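Local structure of Lysine/ornithine decarboxylase (Selenomonas ruminantium, 5GJO) at residues 177-182 against 215-220; 321-326 against 360-365. The protein decarboxylates both L-lysine and L-ornithine with similar efficiency, using pyridoxal 5'-phosphate to make cadaverine and putrescine. The protein carries 2 engineered substitutions. All coordinates share one frame; numbering follows the deposited sequence.

Contact 1. Residues 177-182 against 215-220; sequences ICFHVG and LDIGGG. With PLP (pyridoxal-5'-phosphate), chain H.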
ATOM      1  N   ILE A 177      26.567  15.019 -13.123  1.00 16.84           N
ATOM      2  CA  ILE A 177      25.782  15.466 -11.977  1.00 16.45           C
ATOM      3  C   ILE A 177      24.282  15.278 -12.304  1.00 16.74           C
ATOM      4  O   ILE A 177      23.848  15.494 -13.437  1.00 16.80           O
ATOM      5  CB  ILE A 177      26.096  16.883 -11.646  1.00 17.69           C
ATOM      6  CG1 ILE A 177      27.612  16.981 -11.270  1.00 19.98           C
ATOM      7  CG2 ILE A 177      25.294  17.377 -10.445  1.00 19.96           C
ATOM      8  CD1 ILE A 177      28.086  18.376 -10.992  1.00 20.38           C
ATOM      9  N   CYS A 178      23.564  14.897 -11.258  1.00 15.57           N
ATOM     10  CA  CYS A 178      22.099  14.845 -11.289  1.00 15.66           C
ATOM     11  C   CYS A 178      21.478  15.478 -10.057  1.00 15.36           C
ATOM     12  O   CYS A 178      22.098  15.700  -9.027  1.00 13.20           O
ATOM     13  CB  CYS A 178      21.597  13.375 -11.419  1.00 15.04           C
ATOM     14  SG  CYS A 178      21.852  12.280 -10.065  1.00 15.86           S
ATOM     15  N   PHE A 179      20.193  15.747 -10.193  1.00 14.46           N
ATOM     16  CA  PHE A 179      19.417  16.305  -9.122  1.00 13.19           C
ATOM     17  C   PHE A 179      17.919  15.986  -9.384  1.00 13.58           C
ATOM     18  O   PHE A 179      17.521  15.633 -10.531  1.00 12.26           O
ATOM     19  CB  PHE A 179      19.618  17.799  -8.891  1.00 12.49           C
ATOM     20  CG  PHE A 179      19.319  18.659 -10.075  1.00 12.05           C
ATOM     21  CD1 PHE A 179      18.034  19.041 -10.375  1.00 12.51           C
ATOM     22  CD2 PHE A 179      20.295  19.085 -10.889  1.00 13.02           C
ATOM     23  CE1 PHE A 179      17.733  19.842 -11.441  1.00 14.02           C
ATOM     24  CE2 PHE A 179      20.030  19.880 -11.982  1.00 13.20           C
ATOM     25  CZ  PHE A 179      18.739  20.293 -12.260  1.00 14.70           C
ATOM     26  N   HIS A 180      17.159  16.023  -8.280  1.00 12.15           N
ATOM     27  CA  HIS A 180      15.669  15.932  -8.422  1.00 13.46           C
ATOM     28  C   HIS A 180      15.152  17.025  -7.486  1.00 12.79           C
ATOM     29  O   HIS A 180      15.482  17.034  -6.288  1.00 14.76           O
ATOM     30  CB  HIS A 180      15.156  14.583  -8.075  1.00 15.39           C
ATOM     31  CG  HIS A 180      13.782  14.317  -8.587  1.00 16.57           C
ATOM     32  ND1 HIS A 180      12.758  15.203  -8.375  1.00 17.52           N
ATOM     33  CD2 HIS A 180      13.253  13.286  -9.285  1.00 19.32           C
ATOM     34  CE1 HIS A 180      11.624  14.714  -8.868  1.00 20.78           C
ATOM     35  NE2 HIS A 180      11.892  13.555  -9.435  1.00 18.45           N
ATOM     36  N   VAL A 181      14.371  17.905  -8.049  1.00 11.38           N
ATOM     37  CA  VAL A 181      13.871  19.056  -7.280  1.00 12.60           C
ATOM     38  C   VAL A 181      12.764  18.686  -6.260  1.00 12.58           C
ATOM     39  O   VAL A 181      12.431  19.474  -5.341  1.00 12.57           O
ATOM     40  CB  VAL A 181      13.399  20.217  -8.159  1.00 12.00           C
ATOM     41  CG1 VAL A 181      14.485  20.779  -9.040  1.00 15.17           C
ATOM     42  CG2 VAL A 181      12.147  19.901  -8.936  1.00 13.35           C
ATOM     43  N   GLY A 182      12.219  17.495  -6.451  1.00 11.19           N
ATOM     44  CA  GLY A 182      11.100  16.990  -5.679  1.00 11.90           C
ATOM     45  C   GLY A 182       9.883  16.730  -6.559  1.00 13.59           C
ATOM     46  O   GLY A 182       9.815  17.224  -7.644  1.00 13.58           O
ATOM     47  N   LEU A 215      24.379  15.702 -17.664  1.00 17.19           N
ATOM     48  CA  LEU A 215      23.665  16.347 -16.581  1.00 15.28           C
ATOM     49  C   LEU A 215      22.206  15.755 -16.624  1.00 17.21           C
ATOM     50  O   LEU A 215      21.622  15.688 -17.679  1.00 16.04           O
ATOM     51  CB  LEU A 215      23.610  17.791 -16.839  1.00 17.35           C
ATOM     52  CG  LEU A 215      22.765  18.673 -15.978  1.00 18.53           C
ATOM     53  CD1 LEU A 215      23.367  18.671 -14.553  1.00 19.14           C
ATOM     54  CD2 LEU A 215      22.646  20.097 -16.563  1.00 19.57           C
ATOM     55  N   ASP A 216      21.725  15.256 -15.493  1.00 14.65           N
ATOM     56  CA  ASP A 216      20.351  14.695 -15.402  1.00 15.67           C
ATOM     57  C   ASP A 216      19.591  15.603 -14.400  1.00 15.22           C
ATOM     58  O   ASP A 216      19.907  15.653 -13.227  1.00 15.19           O
ATOM     59  CB  ASP A 216      20.446  13.262 -14.949  1.00 16.33           C
ATOM     60  CG  ASP A 216      19.117  12.513 -14.971  1.00 16.61           C
ATOM     61  OD1 ASP A 216      18.140  13.078 -14.491  1.00 16.37           O
ATOM     62  OD2 ASP A 216      19.076  11.313 -15.382  1.00 17.50           O
ATOM     63  N   ILE A 217      18.577  16.282 -14.905  1.00 14.53           N
ATOM     64  CA  ILE A 217      17.778  17.196 -14.175  1.00 14.17           C
ATOM     65  C   ILE A 217      16.592  16.594 -13.373  1.00 14.31           C
ATOM     66  O   ILE A 217      15.849  17.371 -12.783  1.00 13.68           O
ATOM     67  CB  ILE A 217      17.225  18.302 -15.092  1.00 13.34           C
ATOM     68  CG1 ILE A 217      16.160  17.813 -16.072  1.00 13.96           C
ATOM     69  CG2 ILE A 217      18.366  18.958 -15.850  1.00 15.27           C
ATOM     70  CD1 ILE A 217      15.339  18.952 -16.594  1.00 14.08           C
ATOM     71  N   GLY A 218      16.455  15.287 -13.386  1.00 12.69           N
ATOM     72  CA  GLY A 218      15.414  14.595 -12.617  1.00 12.96           C
ATOM     73  C   GLY A 218      14.024  14.850 -13.163  1.00 12.86           C
ATOM     74  O   GLY A 218      13.870  15.172 -14.363  1.00 13.00           O
ATOM     75  N   GLY A 219      12.994  14.616 -12.331  1.00 13.22           N
ATOM     76  CA  GLY A 219      11.620  14.775 -12.776  1.00 13.08           C
ATOM     77  C   GLY A 219      10.965  15.930 -12.098  1.00 14.12           C
ATOM     78  O   GLY A 219      11.587  16.991 -11.890  1.00 14.30           O
ATOM     79  N   GLY A 220       9.738  15.683 -11.598  1.00 12.30           N
ATOM     80  CA  GLY A 220       8.982  16.628 -10.798  1.00 12.90           C
ATOM     81  C   GLY A 220       7.956  17.459 -11.528  1.00 12.86           C
ATOM     82  O   GLY A 220       7.239  18.215 -10.913  1.00 13.00           O
TER
HETATM   83  N1  PLP H 406      13.596   9.900 -11.101  1.00 35.98           N
HETATM   84  C2  PLP H 406      13.926   9.663  -9.809  1.00 46.50           C
HETATM   85  C2A PLP H 406      15.339   9.288  -9.451  1.00 49.94           C
HETATM   86  C3  PLP H 406      12.896   9.771  -8.745  1.00 39.68           C
HETATM   87  O3  PLP H 406      13.203   9.537  -7.438  1.00 32.07           O
HETATM   88  C4  PLP H 406      11.524  10.142  -9.156  1.00 37.42           C
HETATM   89  C4A PLP H 406      10.430  10.274  -8.168  1.00 42.13           C
HETATM   90  O4A PLP H 406      10.497   9.687  -7.101  1.00 35.07           O
HETATM   91  C5  PLP H 406      11.294  10.376 -10.603  1.00 35.06           C
HETATM   92  C6  PLP H 406      12.355  10.239 -11.494  1.00 31.96           C
HETATM   93  C5A PLP H 406       9.921  10.759 -11.103  1.00 29.43           C
HETATM   94  O4P PLP H 406       9.441  11.880 -10.365  1.00 17.35           O
HETATM   95  P   PLP H 406       8.107  12.653 -10.828  1.00 12.30           P
HETATM   96  O1P PLP H 406       8.456  13.195 -12.193  1.00 11.87           O
HETATM   97  O2P PLP H 406       7.912  13.711  -9.768  1.00 15.03           O
HETATM   98  O3P PLP H 406       7.047  11.576 -10.837  1.00 13.73           O
HETATM   99  O   HOH W   1      18.289  13.122 -11.543  1.00 17.57           O
HETATM  100  O   HOH W   2      13.989  17.515 -10.781  1.00 12.08           O

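Contact 2. Residues 321-326 against 360-365; sequences GPSCDG and RFNGFY. With PLP (pyridoxal-5'-phosphate), chain O.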
ATOM      1  N   GLY A 321     -14.307   3.312   0.435  1.00 12.04           N
ATOM      2  CA  GLY A 321     -13.888   2.148  -0.311  1.00 12.72           C
ATOM      3  C   GLY A 321     -14.495   0.870   0.249  1.00 13.26           C
ATOM      4  O   GLY A 321     -15.276   0.883   1.183  1.00 12.68           O
ATOM      5  N   PRO A 322     -14.115  -0.273  -0.337  1.00 12.83           N
ATOM      6  CA  PRO A 322     -14.787  -1.534  -0.069  1.00 13.73           C
ATOM      7  C   PRO A 322     -14.211  -2.347   1.086  1.00 14.32           C
ATOM      8  O   PRO A 322     -14.728  -3.426   1.386  1.00 15.92           O
ATOM      9  CB  PRO A 322     -14.563  -2.314  -1.380  1.00 13.25           C
ATOM     10  CG  PRO A 322     -13.201  -1.825  -1.844  1.00 13.94           C
ATOM     11  CD  PRO A 322     -13.262  -0.323  -1.535  1.00 14.49           C
ATOM     12  N   SER A 323     -13.135  -1.905   1.671  1.00 13.05           N
ATOM     13  CA  SER A 323     -12.507  -2.659   2.765  1.00 14.52           C
ATOM     14  C   SER A 323     -13.267  -2.530   4.075  1.00 14.38           C
ATOM     15  O   SER A 323     -14.219  -1.731   4.224  1.00 15.78           O
ATOM     16  CB  SER A 323     -11.083  -2.294   2.971  1.00 15.37           C
ATOM     17  OG  SER A 323     -10.968  -1.057   3.609  1.00 13.73           O
ATOM     18  N   CYS A 324     -12.891  -3.397   5.001  1.00 15.09           N
ATOM     19  CA  CYS A 324     -13.446  -3.420   6.349  1.00 15.43           C
ATOM     20  C   CYS A 324     -12.756  -2.473   7.313  1.00 17.01           C
ATOM     21  O   CYS A 324     -12.929  -2.638   8.520  1.00 18.73           O
ATOM     22  CB  CYS A 324     -13.301  -4.854   6.901  1.00 19.56           C
ATOM     23  SG  CYS A 324     -14.453  -5.950   5.963  1.00 22.51           S
ATOM     24  N   ASP A 325     -11.946  -1.547   6.819  1.00 13.12           N
ATOM     25  CA  ASP A 325     -11.131  -0.652   7.647  1.00 13.91           C
ATOM     26  C   ASP A 325     -11.765   0.744   7.655  1.00 15.04           C
ATOM     27  O   ASP A 325     -12.168   1.301   6.617  1.00 14.29           O
ATOM     28  CB  ASP A 325      -9.741  -0.616   7.075  1.00 14.49           C
ATOM     29  CG  ASP A 325      -8.719   0.067   7.962  1.00 16.89           C
ATOM     30  OD1 ASP A 325      -9.035   1.074   8.671  1.00 19.05           O
ATOM     31  OD2 ASP A 325      -7.563  -0.377   7.916  1.00 16.33           O
ATOM     32  N   GLY A 326     -11.777   1.349   8.828  1.00 14.91           N
ATOM     33  CA  GLY A 326     -12.299   2.684   9.027  1.00 16.03           C
ATOM     34  C   GLY A 326     -11.557   3.786   8.283  1.00 15.49           C
ATOM     35  O   GLY A 326     -12.092   4.835   8.020  1.00 16.33           O
ATOM     36  N   ARG A 360      -3.352  -6.017  -2.081  1.00 14.95           N
ATOM     37  CA  ARG A 360      -4.386  -7.021  -1.989  1.00 13.91           C
ATOM     38  C   ARG A 360      -4.967  -7.121  -0.574  1.00 14.22           C
ATOM     39  O   ARG A 360      -5.429  -8.174  -0.171  1.00 13.14           O
ATOM     40  CB  ARG A 360      -3.925  -8.377  -2.534  1.00 16.10           C
ATOM     41  CG  ARG A 360      -3.648  -8.340  -4.033  1.00 18.45           C
ATOM     42  CD  ARG A 360      -3.922  -9.636  -4.763  1.00 20.69           C
ATOM     43  NE  ARG A 360      -5.197 -10.229  -4.395  1.00 23.68           N
ATOM     44  CZ  ARG A 360      -5.484 -11.514  -4.510  1.00 28.63           C
ATOM     45  NH1 ARG A 360      -4.584 -12.355  -4.995  1.00 30.82           N
ATOM     46  NH2 ARG A 360      -6.660 -11.962  -4.123  1.00 26.99           N
ATOM     47  N   PHE A 361      -4.894  -6.015   0.172  1.00 12.60           N
ATOM     48  CA  PHE A 361      -5.530  -5.948   1.481  1.00 13.21           C
ATOM     49  C   PHE A 361      -6.935  -6.460   1.445  1.00 13.48           C
ATOM     50  O   PHE A 361      -7.654  -6.242   0.468  1.00 12.46           O
ATOM     51  CB  PHE A 361      -5.516  -4.496   1.984  1.00 16.41           C
ATOM     52  CG  PHE A 361      -5.768  -4.331   3.445  1.00 15.62           C
ATOM     53  CD1 PHE A 361      -4.773  -4.556   4.330  1.00 25.13           C
ATOM     54  CD2 PHE A 361      -6.981  -3.860   3.906  1.00 16.78           C
ATOM     55  CE1 PHE A 361      -4.997  -4.321   5.731  1.00 23.34           C
ATOM     56  CE2 PHE A 361      -7.224  -3.648   5.251  1.00 18.48           C
ATOM     57  CZ  PHE A 361      -6.247  -3.907   6.172  1.00 20.07           C
ATOM     58  N   ASN A 362      -7.336  -7.249   2.463  1.00 12.34           N
ATOM     59  CA  ASN A 362      -8.663  -7.875   2.489  1.00 12.98           C
ATOM     60  C   ASN A 362      -8.950  -8.870   1.333  1.00 13.97           C
ATOM     61  O   ASN A 362     -10.102  -9.307   1.181  1.00 14.84           O
ATOM     62  CB  ASN A 362      -9.807  -6.852   2.445  1.00 14.19           C
ATOM     63  CG  ASN A 362     -10.139  -6.139   3.775  1.00 15.66           C
ATOM     64  OD1 ASN A 362     -11.211  -5.535   3.855  1.00 16.98           O
ATOM     65  ND2 ASN A 362      -9.281  -6.166   4.776  1.00 18.17           N
ATOM     66  N   GLY A 363      -7.898  -9.269   0.618  1.00 14.36           N
ATOM     67  CA  GLY A 363      -7.950 -10.165  -0.480  1.00 14.75           C
ATOM     68  C   GLY A 363      -8.515  -9.610  -1.763  1.00 15.17           C
ATOM     69  O   GLY A 363      -8.716 -10.356  -2.732  1.00 15.68           O
ATOM     70  N   PHE A 364      -8.857  -8.339  -1.830  1.00 14.20           N
ATOM     71  CA  PHE A 364      -9.265  -7.810  -3.109  1.00 14.78           C
ATOM     72  C   PHE A 364      -8.238  -7.964  -4.213  1.00 15.33           C
ATOM     73  O   PHE A 364      -7.020  -7.991  -3.943  1.00 14.12           O
ATOM     74  CB  PHE A 364      -9.647  -6.314  -2.941  1.00 17.41           C
ATOM     75  CG  PHE A 364     -10.888  -6.129  -2.115  1.00 16.91           C
ATOM     76  CD1 PHE A 364     -12.136  -6.535  -2.591  1.00 17.29           C
ATOM     77  CD2 PHE A 364     -10.806  -5.601  -0.851  1.00 17.59           C
ATOM     78  CE1 PHE A 364     -13.299  -6.388  -1.795  1.00 18.87           C
ATOM     79  CE2 PHE A 364     -11.970  -5.474  -0.084  1.00 16.85           C
ATOM     80  CZ  PHE A 364     -13.180  -5.789  -0.551  1.00 16.39           C
ATOM     81  N   TYR A 365      -8.709  -8.093  -5.466  1.00 14.56           N
ATOM     82  CA  TYR A 365      -7.770  -8.129  -6.581  1.00 17.35           C
ATOM     83  C   TYR A 365      -7.198  -6.765  -6.893  1.00 17.67           C
ATOM     84  O   TYR A 365      -7.883  -5.721  -6.631  1.00 20.03           O
ATOM     85  CB  TYR A 365      -8.464  -8.603  -7.839  1.00 20.74           C
ATOM     86  CG  TYR A 365      -9.125  -9.918  -7.588  1.00 25.49           C
ATOM     87  CD1 TYR A 365      -8.372 -11.041  -7.158  1.00 29.49           C
ATOM     88  CD2 TYR A 365     -10.508 -10.036  -7.685  1.00 35.72           C
ATOM     89  CE1 TYR A 365      -9.002 -12.281  -6.906  1.00 32.78           C
ATOM     90  CE2 TYR A 365     -11.150 -11.253  -7.418  1.00 40.09           C
ATOM     91  CZ  TYR A 365     -10.393 -12.373  -7.051  1.00 37.65           C
ATOM     92  OH  TYR A 365     -11.093 -13.555  -6.836  1.00 45.11           O
TER
HETATM   93  N1  PLP O 404     -13.817  -8.715  11.724  1.00 39.93           N
HETATM   94  C2  PLP O 404     -14.132  -7.673  10.931  1.00 43.42           C
HETATM   95  C2A PLP O 404     -15.421  -7.586  10.165  1.00 41.14           C
HETATM   96  C3  PLP O 404     -13.184  -6.564  10.783  1.00 32.99           C
HETATM   97  O3  PLP O 404     -13.475  -5.532  10.014  1.00 32.43           O
HETATM   98  C4  PLP O 404     -11.905  -6.601  11.503  1.00 38.02           C
HETATM   99  C4A PLP O 404     -10.956  -5.462  11.348  1.00 41.63           C
HETATM  100  O4A PLP O 404     -11.075  -4.683  10.407  1.00 35.79           O
HETATM  101  C5  PLP O 404     -11.702  -7.797  12.364  1.00 34.15           C
HETATM  102  C6  PLP O 404     -12.668  -8.771  12.430  1.00 34.08           C
HETATM  103  C5A PLP O 404     -10.449  -7.986  13.163  1.00 34.56           C
HETATM  104  O4P PLP O 404     -10.065  -6.861  13.919  1.00 19.55           O
HETATM  105  P   PLP O 404      -8.843  -7.065  14.843  1.00 15.79           P
HETATM  106  O1P PLP O 404      -7.765  -7.328  13.916  1.00 18.29           O
HETATM  107  O2P PLP O 404      -9.153  -8.217  15.711  1.00 16.26           O
HETATM  108  O3P PLP O 404      -8.671  -5.782  15.516  1.00 20.44           O

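Contact 1. Residues 177-182 against 215-220
The imidazole of H180 has the backbone N of G219 over one face, 3.2 Å above the ring plane, while its edge is held at both nitrogens. ND1 takes the amide of G182 nearly in plane, 3.0 Å from G182 N, and NE2 gives its hydrogen to the ester oxygen O4P of the cofactor at 3.1 Å (162°). With CG anti to the backbone N (chi1 -162°), the ring is carried across to the glycine run 218-220. The F179 ring lies beside I217: the CA of I217 sits over one face, a CH-pi contact 4.0 Å from the ring centroid, D216 O lies over that same face, both displaced from the ring centre, and CZ meets I217 CB. On the outer side F179 and L215 pack on helix 189-207, which links the strands in a beta-alpha-beta unit of the PLP-binding TIM barrel. Strands 173-178 and 214-216 run parallel here, tied by D216 N to I177 O (3.0 Å) and by F179 N to D216 O. Past the strand end D216 closes an Asx turn, its OD1 accepting from G218 N. The triple glycine then delivers G220 N to phosphate O1P at 2.9 Å, almost perfectly straight (176°). A side chain at G219 would run into O1P, and one at G220 into the carbonyl O of G182. Between the segments a water accepts from V181 N and donates to I217 O and to G219 O, its oxygen 2.7 Å from G219 O.

Contact 2. Residues 321-326 against 360-365
Residues 321-326 form the loop that carries C324, by similarity the proton donor of the active site shared across the dimer, and the turn 360-365 lies against it. The PLP beside this loop is held by the second subunit, whose H180, G220 and S183 are among its partners; C324 CB comes within 3.2 Å of its O3. The one hydrogen bond between the segments runs from C324 N to N362 OD1, 3.0 Å long, the donor in the carbonyl plane of the amide and the bond close to straight (162°). That same oxygen lies alongside S323, 3.4 Å from its CB. N362 gets there from the third position of a type II beta turn, R360 O accepting from G363 N, with CG anti to its carbonyl carbon (chi1 -79°). Replacing N362 with an alanine removes the amide and would probably leave the C324 nitrogen without its acceptor and the cysteine less firmly placed. Further along the chain, the F364 ring is wedged between the loop and its own turn: P322 CG lies over one face, N362 O over the opposite one, and CZ touches P322 CB at 3.8 Å. F361 brings a ring edge to S323 CB, and the F361 and D325 side chains cross at about a right angle, the ring and carboxylate planes 43° apart; OD2 of D325 is hydrogen-bonded to the Y291 hydroxyl, and the Y291 ring stacks on F361. The second subunit hydrogen-bonds to both segments, its S74 OG to N362 O and its N95 ND2 to P322 O. The R360 guanidinium meets two carbonyl oxygens near its own plane but from above the planes of those carbonyls, NE reaching F364 O at 2.9 Å and NH2 reaching G363 O at 3.0 Å.

How the contacts relate
Within one chain the two contacts lie far apart, their centres 36 Å from each other and their nearest atoms about 26 Å, on opposite sides of the chain's centre. They come together across the dimer. Contact 1 grips the phosphate end of the chain's own PLP from the barrel (S183, G258, R259 and Y353 also hydrogen-bond to it), whereas contact 2 reaches over to the PLP of the second subunit. There, H180 and G220 of that neighbouring subunit repeat the phosphate-end grip of contact 1. This is consistent with an active site shared across the dimer, 177-182 and 215-220 coming from one subunit and 321-326, with 360-365 against it, from the other.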